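Filamentation induced by cAMP protein Fic (Desulfovibrio alaskensis, PDB 4RGL) belongs to the Fic/DOC family, pairing a largely helical Fic part with a small C-terminal domain of the helix-turn-helix clan. Local coordinates at residues G30-L35 with E254-D259; A71-K76 with Q86-A91; I273-G278 with N284-A289. One frame throughout, in Å; residues are numbered along the deposited sequence.

Interaction 1: residues G30-L35 with E254-D259; sequences GRYTVL and EAVSTD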
# COMPACT_ATOMS: atom_id res chain seq x y z
N GLY A 30 -7.40 -6.83 -15.37
CA GLY A 30 -7.45 -6.59 -16.81
C GLY A 30 -7.80 -5.14 -17.14
O GLY A 30 -7.43 -4.65 -18.20
N ARG A 31 -8.50 -4.46 -16.21
CA ARG A 31 -8.79 -3.02 -16.30
C ARG A 31 -7.73 -2.20 -15.55
O ARG A 31 -7.17 -1.25 -16.10
CB ARG A 31 -10.19 -2.72 -15.74
CG ARG A 31 -11.28 -2.69 -16.78
CD ARG A 31 -12.63 -2.40 -16.14
NE ARG A 31 -13.61 -1.93 -17.12
CZ ARG A 31 -13.90 -0.64 -17.32
NH1 ARG A 31 -13.30 0.30 -16.60
NH2 ARG A 31 -14.80 -0.29 -18.23
N TYR A 32 -7.43 -2.60 -14.28
CA TYR A 32 -6.44 -1.94 -13.39
C TYR A 32 -5.10 -1.69 -14.13
O TYR A 32 -4.35 -0.80 -13.75
CB TYR A 32 -6.21 -2.79 -12.12
CG TYR A 32 -5.37 -2.13 -11.05
CD1 TYR A 32 -5.87 -1.07 -10.29
CD2 TYR A 32 -4.14 -2.67 -10.66
CE1 TYR A 32 -5.14 -0.51 -9.25
CE2 TYR A 32 -3.40 -2.13 -9.61
CZ TYR A 32 -3.91 -1.04 -8.90
OH TYR A 32 -3.18 -0.49 -7.87
N THR A 33 -4.83 -2.48 -15.19
CA THR A 33 -3.63 -2.30 -16.01
C THR A 33 -3.94 -1.30 -17.15
O THR A 33 -4.18 -0.12 -16.87
CB THR A 33 -3.13 -3.67 -16.53
OG1 THR A 33 -4.21 -4.35 -17.19
CG2 THR A 33 -2.56 -4.55 -15.42
N VAL A 34 -3.99 -1.79 -18.42
CA VAL A 34 -4.29 -0.95 -19.62
C VAL A 34 -3.53 0.42 -19.51
O VAL A 34 -2.30 0.45 -19.52
CB VAL A 34 -5.82 -0.75 -19.82
CG1 VAL A 34 -6.12 -0.14 -21.19
CG2 VAL A 34 -6.58 -2.06 -19.65
N LEU A 35 -4.29 1.54 -19.38
CA LEU A 35 -3.71 2.88 -19.24
C LEU A 35 -3.90 3.40 -17.81
O LEU A 35 -3.40 4.48 -17.48
CB LEU A 35 -4.34 3.86 -20.26
CG LEU A 35 -3.48 4.22 -21.52
CD1 LEU A 35 -2.28 5.07 -21.14
CD2 LEU A 35 -3.04 2.96 -22.27
N GLU A 254 -11.96 -1.27 -4.99
CA GLU A 254 -11.96 0.11 -4.48
C GLU A 254 -10.74 0.89 -5.03
O GLU A 254 -10.71 2.12 -4.94
CB GLU A 254 -11.99 0.17 -2.92
CG GLU A 254 -10.69 -0.24 -2.24
CD GLU A 254 -10.50 0.31 -0.83
OE1 GLU A 254 -10.74 1.53 -0.64
OE2 GLU A 254 -9.97 -0.43 0.03
N ALA A 255 -9.78 0.18 -5.64
CA ALA A 255 -8.60 0.80 -6.24
C ALA A 255 -8.93 1.39 -7.61
O ALA A 255 -8.37 2.41 -7.99
CB ALA A 255 -7.48 -0.21 -6.37
N VAL A 256 -9.85 0.75 -8.36
CA VAL A 256 -10.25 1.20 -9.69
C VAL A 256 -11.32 2.32 -9.58
O VAL A 256 -11.39 3.20 -10.44
CB VAL A 256 -10.75 0.01 -10.57
CG1 VAL A 256 -11.17 0.49 -11.95
CG2 VAL A 256 -9.68 -1.07 -10.67
N SER A 257 -12.12 2.30 -8.48
CA SER A 257 -13.20 3.29 -8.26
C SER A 257 -12.63 4.69 -7.94
O SER A 257 -13.31 5.70 -8.16
CB SER A 257 -14.12 2.84 -7.14
OG SER A 257 -13.44 2.80 -5.89
N THR A 258 -11.38 4.75 -7.39
CA THR A 258 -10.73 6.03 -7.04
C THR A 258 -10.42 6.85 -8.32
O THR A 258 -10.48 8.08 -8.29
CB THR A 258 -9.45 5.78 -6.22
OG1 THR A 258 -8.59 4.90 -6.94
CG2 THR A 258 -9.75 5.21 -4.83
N ASP A 259 -10.11 6.15 -9.45
CA ASP A 259 -9.84 6.81 -10.73
C ASP A 259 -11.16 7.33 -11.35
O ASP A 259 -11.26 8.52 -11.68
CB ASP A 259 -9.13 5.85 -11.71
CG ASP A 259 -7.75 5.38 -11.24
OD1 ASP A 259 -7.61 5.05 -10.03
OD2 ASP A 259 -6.85 5.24 -12.09
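Tyr32 packs against Ala255 and Val256 in a purely apolar contact between the C-terminal parts of two helices far apart in sequence, 16-32 and 238-257, in the helical body of the Fic protein. No hydrogen bond crosses between the segments; the touching is aromatic carbon against methyl groups. The approach is close, with the CA atoms of Tyr32 and Val256 6.2 Å apart.

Tyr32 makes the direct contacts from its side. With CG anti to the backbone N (chi1 -172°), the ring reaches over to helix 238-257 and offers its CD1-CE1 side. Two methyls meet that side one after the other: CG2 of Val256 sits 3.8 Å from CD1 of Tyr32, and CB of Ala255 lies 3.7 Å from CE1 of Tyr32. Both come at the ring obliquely. The valine methyl also reaches back, 4.1 Å from CB of Tyr32, so it touches both the ring and the start of the side chain. It is the branch beside the backbone N that does this, since CG1 of Val256 takes the place anti to N.

Two hydroxyls of the second segment that do not touch the tyrosine fold back on their own backbone. Ser257 OG donates to O of Glu254 at 3.0 Å, and Thr258 OG1 to O of Ala255 at 2.7 Å; in each case the donor stands above the carbonyl plane. Across the contact, Thr33, the first residue to leave helical geometry, likewise bonds through OG1 to O of Ile29.

Around this junction, the loop bearing Leu207 packs on both Tyr32 and Thr33, while Glu254 rests on Thr215 and Val216 of helix 214-219 and makes a long, weak ion pair with Arg51 of helix 42-59.

Interaction 2: residues A71-K76 with Q86-A91; sequences AVIDGK and QEVRNA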
# COMPACT_ATOMS: atom_id res chain seq x y z
N ALA A 71 3.57 11.05 8.19
CA ALA A 71 4.56 12.01 8.65
C ALA A 71 5.91 11.33 8.96
O ALA A 71 6.96 11.90 8.67
CB ALA A 71 4.05 12.74 9.87
N VAL A 72 5.88 10.09 9.53
CA VAL A 72 7.11 9.33 9.82
C VAL A 72 7.86 9.06 8.53
O VAL A 72 9.04 9.38 8.42
CB VAL A 72 6.81 8.00 10.56
CG1 VAL A 72 8.09 7.20 10.80
CG2 VAL A 72 6.09 8.25 11.87
N ILE A 73 7.15 8.50 7.53
CA ILE A 73 7.74 8.12 6.25
C ILE A 73 8.10 9.39 5.43
O ILE A 73 9.09 9.37 4.70
CB ILE A 73 6.77 7.18 5.47
CG1 ILE A 73 6.55 5.86 6.27
CG2 ILE A 73 7.30 6.89 4.05
CD1 ILE A 73 5.47 4.91 5.69
N ASP A 74 7.35 10.50 5.61
CA ASP A 74 7.65 11.75 4.90
C ASP A 74 8.91 12.41 5.46
O ASP A 74 9.61 13.10 4.73
CB ASP A 74 6.46 12.74 4.99
CG ASP A 74 5.34 12.46 4.00
OD1 ASP A 74 5.47 11.50 3.19
OD2 ASP A 74 4.36 13.24 3.98
N GLY A 75 9.17 12.19 6.74
CA GLY A 75 10.29 12.81 7.43
C GLY A 75 9.86 14.00 8.27
O GLY A 75 10.69 14.63 8.93
N LYS A 76 8.53 14.29 8.27
CA LYS A 76 7.93 15.43 8.99
C LYS A 76 7.94 15.21 10.52
O LYS A 76 8.37 14.15 10.99
CB LYS A 76 6.48 15.68 8.49
CG LYS A 76 6.35 15.91 6.98
CD LYS A 76 6.87 17.28 6.54
CE LYS A 76 6.70 17.50 5.05
NZ LYS A 76 5.27 17.52 4.65
N GLN A 86 9.71 3.45 15.21
CA GLN A 86 10.75 2.60 14.61
C GLN A 86 10.14 1.41 13.90
O GLN A 86 10.71 0.93 12.92
CB GLN A 86 11.75 2.13 15.65
CG GLN A 86 13.06 2.92 15.60
CD GLN A 86 13.71 2.89 14.23
OE1 GLN A 86 14.06 3.93 13.66
NE2 GLN A 86 13.87 1.71 13.66
N GLU A 87 8.97 0.92 14.37
CA GLU A 87 8.25 -0.14 13.67
C GLU A 87 7.89 0.33 12.26
O GLU A 87 8.10 -0.42 11.30
CB GLU A 87 6.98 -0.55 14.43
CG GLU A 87 7.25 -1.36 15.69
CD GLU A 87 6.01 -1.96 16.34
OE1 GLU A 87 4.93 -1.91 15.72
OE2 GLU A 87 6.15 -2.56 17.43
N VAL A 88 7.45 1.61 12.12
CA VAL A 88 7.08 2.21 10.83
C VAL A 88 8.32 2.35 9.93
O VAL A 88 8.28 1.96 8.77
CB VAL A 88 6.37 3.58 11.03
CG1 VAL A 88 6.09 4.25 9.69
CG2 VAL A 88 5.09 3.42 11.83
N ARG A 89 9.41 2.92 10.47
CA ARG A 89 10.65 3.10 9.71
C ARG A 89 11.15 1.75 9.17
O ARG A 89 11.43 1.64 7.98
CB ARG A 89 11.74 3.78 10.57
CG ARG A 89 11.37 5.19 11.04
CD ARG A 89 12.61 5.94 11.50
NE ARG A 89 12.28 7.26 12.05
CZ ARG A 89 12.18 7.51 13.36
NH1 ARG A 89 12.40 6.55 14.25
NH2 ARG A 89 11.88 8.73 13.78
N ASN A 90 11.21 0.72 10.05
CA ASN A 90 11.65 -0.63 9.66
C ASN A 90 10.71 -1.23 8.61
O ASN A 90 11.18 -1.80 7.62
CB ASN A 90 11.73 -1.55 10.88
CG ASN A 90 12.91 -1.28 11.79
OD1 ASN A 90 13.66 -0.31 11.61
ND2 ASN A 90 13.13 -2.15 12.76
N ALA A 91 9.37 -1.10 8.82
CA ALA A 91 8.38 -1.62 7.87
C ALA A 91 8.55 -0.97 6.49
O ALA A 91 8.67 -1.69 5.49
CB ALA A 91 6.98 -1.37 8.39
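Arg89, whose stem carbon CG lies 3.9 Å from CG1 of Val72, has its guanidinium turned back along its own helix: CG of Gln86 sits at the edge, in the plane of the group. Gln86 OE1 accepts from Arg89 NH1 at 3.2 Å, with an N-H...O angle of 153° and the oxygen tilted 18° out of the guanidinium plane. The same Val72 methyl approaches the guanidinium obliquely.

The rest of the contact is aliphatic. CG1 of Val88 touches CG1 of Val72 at 3.7 Å and CG1 of Ile73 at 3.8 Å, so one methyl wedges between neighbouring side chains of helix 66-74. Both valines hold CG1 anti to the backbone N, which brings these branches together across the gap.

Helices 66-74 and 82-95 follow one another in the helical part of the Fic protein, joined by a short loop. Gly75, at positive phi, ends the first in a Schellman-like turn whose defining bonds, from Lys76 N to Ala71 O and from Gly75 N to Val72 O, are both weak. On the second, Glu87 OE1 bonds Asn62 ND2 and makes a long, weak ion pair with Arg191, the closing arginine of the chain's HPFADGNGR sequence, which matches the Fic signature motif. Helix 42-59 lies against both partners, with Ile50 and Ile53 on Ile73 and Leu57 on Val88.

Interaction 3: residues I273-G278 with N284-A289; sequences IRAIGG and NDLMQA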
# COMPACT_ATOMS: atom_id res chain seq x y z
N ILE A 273 -0.17 30.39 -11.54
CA ILE A 273 -1.07 30.12 -10.40
C ILE A 273 -0.32 30.37 -9.07
O ILE A 273 -0.88 31.02 -8.17
CB ILE A 273 -1.63 28.66 -10.48
CG1 ILE A 273 -2.38 28.43 -11.82
CG2 ILE A 273 -2.53 28.35 -9.26
CD1 ILE A 273 -2.78 26.93 -12.10
N ARG A 274 0.95 29.92 -8.97
CA ARG A 274 1.77 30.13 -7.77
C ARG A 274 2.14 31.62 -7.61
O ARG A 274 2.29 32.10 -6.48
CB ARG A 274 3.05 29.27 -7.82
CG ARG A 274 2.79 27.77 -7.66
CD ARG A 274 4.09 26.98 -7.49
NE ARG A 274 4.91 27.02 -8.70
CZ ARG A 274 4.88 26.10 -9.66
NH1 ARG A 274 4.07 25.05 -9.54
NH2 ARG A 274 5.65 26.21 -10.73
N ALA A 275 2.28 32.35 -8.74
CA ALA A 275 2.64 33.78 -8.72
C ALA A 275 1.48 34.64 -8.18
O ALA A 275 1.73 35.61 -7.46
CB ALA A 275 3.02 34.24 -10.12
N ILE A 276 0.21 34.28 -8.52
CA ILE A 276 -0.97 35.01 -8.03
C ILE A 276 -1.12 34.84 -6.50
O ILE A 276 -1.16 35.83 -5.76
CB ILE A 276 -2.28 34.54 -8.78
CG1 ILE A 276 -2.20 34.83 -10.31
CG2 ILE A 276 -3.54 35.18 -8.15
CD1 ILE A 276 -2.41 36.32 -10.72
N GLY A 277 -1.21 33.58 -6.04
CA GLY A 277 -1.40 33.27 -4.63
C GLY A 277 -2.75 33.71 -4.12
O GLY A 277 -3.78 33.38 -4.72
N GLY A 278 -2.75 34.52 -3.07
CA GLY A 278 -3.98 35.04 -2.48
C GLY A 278 -4.36 36.42 -2.98
O GLY A 278 -5.55 36.74 -3.05
N ASN A 284 1.50 43.45 -15.42
CA ASN A 284 2.88 43.86 -15.13
C ASN A 284 3.39 43.22 -13.82
O ASN A 284 4.60 43.03 -13.67
CB ASN A 284 2.98 45.38 -15.05
CG ASN A 284 2.79 46.06 -16.38
OD1 ASN A 284 1.91 46.90 -16.56
ND2 ASN A 284 3.61 45.69 -17.37
N ASP A 285 2.47 42.91 -12.88
CA ASP A 285 2.84 42.24 -11.62
C ASP A 285 3.22 40.79 -11.89
O ASP A 285 4.17 40.28 -11.29
CB ASP A 285 1.68 42.31 -10.60
CG ASP A 285 1.39 43.71 -10.08
OD1 ASP A 285 2.34 44.53 -10.02
OD2 ASP A 285 0.26 43.94 -9.63
N LEU A 286 2.49 40.12 -12.81
CA LEU A 286 2.80 38.75 -13.22
C LEU A 286 4.05 38.73 -14.11
O LEU A 286 4.92 37.87 -13.93
CB LEU A 286 1.61 38.13 -13.96
CG LEU A 286 0.43 37.72 -13.09
CD1 LEU A 286 -0.79 37.42 -13.94
CD2 LEU A 286 0.79 36.53 -12.21
N MSE A 287 4.16 39.71 -15.04
CA MSE A 287 5.32 39.85 -15.93
C MSE A 287 6.64 39.90 -15.11
O MSE A 287 7.59 39.17 -15.43
CB MSE A 287 5.17 41.13 -16.78
CG MSE A 287 5.94 41.08 -18.07
SE MSE A 287 4.85 40.50 -19.61
CE MSE A 287 6.23 40.43 -20.88
N GLN A 288 6.67 40.71 -14.02
CA GLN A 288 7.84 40.85 -13.15
C GLN A 288 8.11 39.56 -12.35
O GLN A 288 9.27 39.16 -12.20
CB GLN A 288 7.66 42.04 -12.18
CG GLN A 288 8.69 42.07 -11.06
CD GLN A 288 9.29 43.44 -10.86
OE1 GLN A 288 8.71 44.47 -11.21
NE2 GLN A 288 10.47 43.47 -10.27
N ALA A 289 7.04 38.93 -11.81
CA ALA A 289 7.17 37.73 -10.98
C ALA A 289 7.65 36.51 -11.80
O ALA A 289 8.46 35.73 -11.31
CB ALA A 289 5.83 37.41 -10.33
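Leu286 and Ala289, one turn apart on helix 283-290, face Ala275 and Ile276 at the end of helix 267-276. Following the segment from its start, Asp285 comes first. It does not touch the other helix, but its OD2 accepts from the backbone N of Ser282, which is one half of a capping box at the helix start. The same oxygen forms a salt bridge with Arg326 of strand 326-329, tying the beginning of this helix to the sheet.

Leu286 follows and does most of the work. Its CG stands beside the backbone N (chi1 -74°), which swings the forked end toward the other helix. CD2 settles between two partners, 3.5 Å from CD1 of Ile276 and 3.8 Å from CB of Ala275. The other branch, CD1 of Leu286, also meets CD1 of Ile276, at 3.8 Å, so the isoleucine tip lies against both prongs of the fork. The two side chains meet at a slant.

Met287, a selenomethionine in the model, turns to another side and packs on Arg295 and Phe298 of helix 295-308; Phe298 touches Leu286 as well. A turn on from Leu286, Ala289 adds CB at 4.2 Å from CB of Ala275. Here the backbones come nearest, with the CA atoms of Ala275 and Ala289 6.4 Å apart, an approach suited to two single methyl groups.

Ile276 and Leu286 both reach Leu281, and Ile276 also lies on Tyr327 and Leu329, so the helix pair closes over the sheet. Three helices against a three-stranded antiparallel sheet, its first strand between helices 267-276 and 283-290 and the other two after helix 295-308, make up a winged helix-turn-helix.

Overall arrangement
Interaction 1 joins residues more than two hundred positions apart, bringing helix 16-32 against helix 238-257. Interaction 2 falls within the stretch of chain so enclosed, and is local, linking the successive helices 66-74 and 82-95. These two lie on opposite sides of the chain's centre, their own centres 28 Å apart. Interaction 3 comes last along the chain, with its centre 38 Å from that of interaction 1 and 37 Å from that of interaction 2. Helix 267-276 is the next helix after 238-257, so the chain leaves interaction 1 to enter the winged-helix domain. Interactions 1 and 2 are internal to the helical part and interaction 3 to the C-terminal domain; none of them bridges the two.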